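Local coordinates for protein putative acetyltransferase Ta0821 (PDB 3C26) that probably transfers an acyl group, perhaps acetyl from acetyl-CoA, as members of the GNAT acetyltransferase family do, at residues 104-109 with 138-143. Residues are numbered along the deposited sequence; the frame is centred on the assembly and turned at random.
Sequences SIMQET and LGFHQV. With EDO (1,2-ethanediol), chain G.
Leu138 reaches helix 101-113 with both of its methyl branches, straddling two neighbouring residues. Its CD1 presses on CB of Met106, a selenomethionine, at 3.5 Å, tighter than carbon pairs usually come. CD2, the second branch, meets Gln107 CG at 3.9 Å, the two side chains crossing at about a right angle; the contact is made by CG and not by the amide. Gly139 then ends helix 129-138 with a Schellman motif: its positive phi, 99°, turns the chain out of the helix toward strand 141-153. In the GNAT fold these two helices pack beside each other; helix 101-113 follows strand 85-92, and in relatives the loop between them and the start of the helix bind the pyrophosphate of acetyl-CoA. Phe140 points back at helix 101-113 and receives the far end of Met106. Bends at chi2 (-64°) and chi3 (-56°) curl that chain, bringing the methyl CE obliquely onto the ring's outer end, 3.6 Å from Phe140 CZ and 3.8 Å from CE1. Both residues are buried: Met106 also packs on Ile75, Leu87 and Leu90, while Phe140 meets the ring of Tyr264 in strand 258-265. Beyond it His141 pairs through its backbone with Glu263. Gln142 N donates a nearly straight hydrogen bond, 3.1 Å long, to O1 of an ethanediol probably left from crystallisation.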
ATOM      1  N   SER A 104      16.132 -14.085  16.085  1.00 24.62           N
ATOM      2  CA  SER A 104      16.554 -14.985  17.171  1.00 24.79           C
ATOM      3  C   SER A 104      15.417 -15.842  17.578  1.00 23.10           C
ATOM      4  O   SER A 104      15.583 -17.007  17.799  1.00 24.28           O
ATOM      5  CB  SER A 104      17.046 -14.244  18.413  1.00 25.33           C
ATOM      6  OG  SER A 104      18.151 -13.409  18.070  1.00 29.02           O
ATOM      7  N   ILE A 105      14.253 -15.252  17.707  1.00 23.10           N
ATOM      8  CA  ILE A 105      13.087 -16.038  18.145  1.00 24.00           C
ATOM      9  C   ILE A 105      12.715 -17.055  17.077  1.00 23.77           C
ATOM     10  O   ILE A 105      12.337 -18.140  17.391  1.00 25.01           O
ATOM     11  CB  ILE A 105      11.863 -15.196  18.611  1.00 24.02           C
ATOM     12  CG1 ILE A 105      11.037 -16.091  19.536  1.00 23.90           C
ATOM     13  CG2 ILE A 105      11.030 -14.593  17.426  1.00 24.21           C
ATOM     14  CD1 ILE A 105      10.052 -15.351  20.384  1.00 23.75           C
HETATM   15  N   MSE A 106      12.884 -16.707  15.820  1.00 24.83           N
HETATM   16  CA  MSE A 106      12.593 -17.635  14.702  1.00 24.10           C
HETATM   17  C   MSE A 106      13.599 -18.792  14.670  1.00 24.01           C
HETATM   18  O   MSE A 106      13.251 -19.989  14.456  1.00 23.60           O
HETATM   19  CB  MSE A 106      12.604 -16.901  13.345  1.00 25.31           C
HETATM   20  CG  MSE A 106      11.373 -16.004  13.125  1.00 26.68           C
HETATM   21 SE   MSE A 106       9.730 -17.092  13.048  0.75 30.43          SE
HETATM   22  CE  MSE A 106      10.297 -18.263  11.585  1.00 24.98           C
ATOM     23  N   GLN A 107      14.860 -18.450  14.872  1.00 22.64           N
ATOM     24  CA  GLN A 107      15.902 -19.507  14.953  1.00 22.89           C
ATOM     25  C   GLN A 107      15.662 -20.460  16.141  1.00 22.58           C
ATOM     26  O   GLN A 107      15.841 -21.670  16.021  1.00 21.42           O
ATOM     27  CB  GLN A 107      17.299 -18.925  15.011  1.00 22.56           C
ATOM     28  CG  GLN A 107      17.661 -18.111  13.798  1.00 26.10           C
ATOM     29  CD  GLN A 107      19.017 -17.451  13.925  1.00 28.89           C
ATOM     30  OE1 GLN A 107      19.242 -16.613  14.813  1.00 36.05           O
ATOM     31  NE2 GLN A 107      19.902 -17.777  13.026  1.00 28.20           N
ATOM     32  N   GLU A 108      15.268 -19.915  17.290  1.00 22.79           N
ATOM     33  CA  GLU A 108      14.974 -20.767  18.428  1.00 23.01           C
ATOM     34  C   GLU A 108      13.786 -21.616  18.103  1.00 23.01           C
ATOM     35  O   GLU A 108      13.736 -22.797  18.446  1.00 24.02           O
ATOM     36  CB  GLU A 108      14.654 -19.954  19.677  1.00 23.94           C
ATOM     37  CG  GLU A 108      15.785 -19.164  20.141  1.00 26.45           C
ATOM     38  CD  GLU A 108      16.799 -19.987  20.901  1.00 31.16           C
ATOM     39  OE1 GLU A 108      16.524 -21.168  21.230  1.00 33.19           O
ATOM     40  OE2 GLU A 108      17.877 -19.427  21.199  1.00 34.32           O
ATOM     41  N   THR A 109      12.793 -20.994  17.476  1.00 23.16           N
ATOM     42  CA  THR A 109      11.581 -21.726  17.062  1.00 21.97           C
ATOM     43  C   THR A 109      11.900 -22.883  16.064  1.00 22.63           C
ATOM     44  O   THR A 109      11.395 -24.005  16.205  1.00 20.73           O
ATOM     45  CB  THR A 109      10.501 -20.772  16.492  1.00 22.61           C
ATOM     46  OG1 THR A 109      10.111 -19.843  17.510  1.00 21.43           O
ATOM     47  CG2 THR A 109       9.236 -21.522  16.002  1.00 19.65           C
ATOM     48  N   LEU A 138      15.970 -17.401   6.190  1.00 24.13           N
ATOM     49  CA  LEU A 138      15.872 -18.572   7.090  1.00 24.65           C
ATOM     50  C   LEU A 138      15.512 -19.847   6.338  1.00 24.39           C
ATOM     51  O   LEU A 138      15.570 -20.956   6.889  1.00 26.87           O
ATOM     52  CB  LEU A 138      14.913 -18.297   8.229  1.00 23.46           C
ATOM     53  CG  LEU A 138      15.368 -17.288   9.299  1.00 25.72           C
ATOM     54  CD1 LEU A 138      14.252 -17.143  10.287  1.00 23.53           C
ATOM     55  CD2 LEU A 138      16.646 -17.692  10.029  1.00 26.30           C
ATOM     56  N   GLY A 139      15.220 -19.705   5.053  1.00 23.77           N
ATOM     57  CA  GLY A 139      14.971 -20.874   4.203  1.00 23.62           C
ATOM     58  C   GLY A 139      13.522 -21.257   3.917  1.00 22.34           C
ATOM     59  O   GLY A 139      13.205 -22.349   3.458  1.00 23.17           O
ATOM     60  N   PHE A 140      12.642 -20.328   4.198  1.00 22.36           N
ATOM     61  CA  PHE A 140      11.251 -20.430   3.790  1.00 21.04           C
ATOM     62  C   PHE A 140      11.150 -20.027   2.310  1.00 20.94           C
ATOM     63  O   PHE A 140      11.980 -19.293   1.791  1.00 18.18           O
ATOM     64  CB  PHE A 140      10.392 -19.458   4.572  1.00 21.61           C
ATOM     65  CG  PHE A 140      10.154 -19.824   6.011  1.00 20.35           C
ATOM     66  CD1 PHE A 140      11.133 -19.668   6.956  1.00 23.85           C
ATOM     67  CD2 PHE A 140       8.902 -20.238   6.426  1.00 23.76           C
ATOM     68  CE1 PHE A 140      10.890 -19.949   8.283  1.00 23.63           C
ATOM     69  CE2 PHE A 140       8.646 -20.521   7.758  1.00 21.87           C
ATOM     70  CZ  PHE A 140       9.675 -20.382   8.688  1.00 22.83           C
ATOM     71  N   HIS A 141      10.121 -20.536   1.655  1.00 21.37           N
ATOM     72  CA  HIS A 141       9.768 -20.141   0.289  1.00 22.72           C
ATOM     73  C   HIS A 141       8.281 -19.857   0.189  1.00 23.02           C
ATOM     74  O   HIS A 141       7.489 -20.480   0.843  1.00 22.02           O
ATOM     75  CB  HIS A 141      10.214 -21.179  -0.750  1.00 23.98           C
ATOM     76  CG  HIS A 141       9.930 -22.592  -0.356  1.00 28.15           C
ATOM     77  ND1 HIS A 141      10.889 -23.402   0.231  1.00 31.96           N
ATOM     78  CD2 HIS A 141       8.804 -23.343  -0.465  1.00 28.74           C
ATOM     79  CE1 HIS A 141      10.348 -24.584   0.494  1.00 34.19           C
ATOM     80  NE2 HIS A 141       9.090 -24.574   0.071  1.00 30.68           N
ATOM     81  N   GLN A 142       7.927 -18.823  -0.557  1.00 23.52           N
ATOM     82  CA  GLN A 142       6.522 -18.469  -0.751  1.00 24.14           C
ATOM     83  C   GLN A 142       5.736 -19.553  -1.479  1.00 24.63           C
ATOM     84  O   GLN A 142       6.143 -20.002  -2.543  1.00 24.46           O
ATOM     85  CB  GLN A 142       6.381 -17.186  -1.544  1.00 24.67           C
ATOM     86  CG  GLN A 142       4.989 -16.606  -1.431  1.00 25.52           C
ATOM     87  CD  GLN A 142       4.881 -15.223  -2.028  1.00 25.99           C
ATOM     88  OE1 GLN A 142       5.666 -14.334  -1.722  1.00 29.86           O
ATOM     89  NE2 GLN A 142       3.894 -15.035  -2.866  1.00 26.09           N
ATOM     90  N   VAL A 143       4.590 -19.947  -0.921  1.00 23.96           N
ATOM     91  CA  VAL A 143       3.794 -21.013  -1.541  1.00 23.24           C
ATOM     92  C   VAL A 143       2.416 -20.536  -1.987  1.00 23.51           C
ATOM     93  O   VAL A 143       1.743 -21.174  -2.809  1.00 22.62           O
ATOM     94  CB  VAL A 143       3.638 -22.261  -0.574  1.00 23.81           C
ATOM     95  CG1 VAL A 143       4.994 -22.892  -0.248  1.00 23.62           C
ATOM     96  CG2 VAL A 143       2.904 -21.884   0.734  1.00 22.41           C
TER
HETATM   97  C1  EDO G 271      10.733 -18.455  -2.513  1.00 40.31           C
HETATM   98  O1  EDO G 271       9.882 -17.309  -2.437  1.00 36.28           O
HETATM   99  C2  EDO G 271      12.163 -18.063  -2.859  1.00 41.90           C
HETATM  100  O2  EDO G 271      13.104 -18.935  -2.191  1.00 46.42           O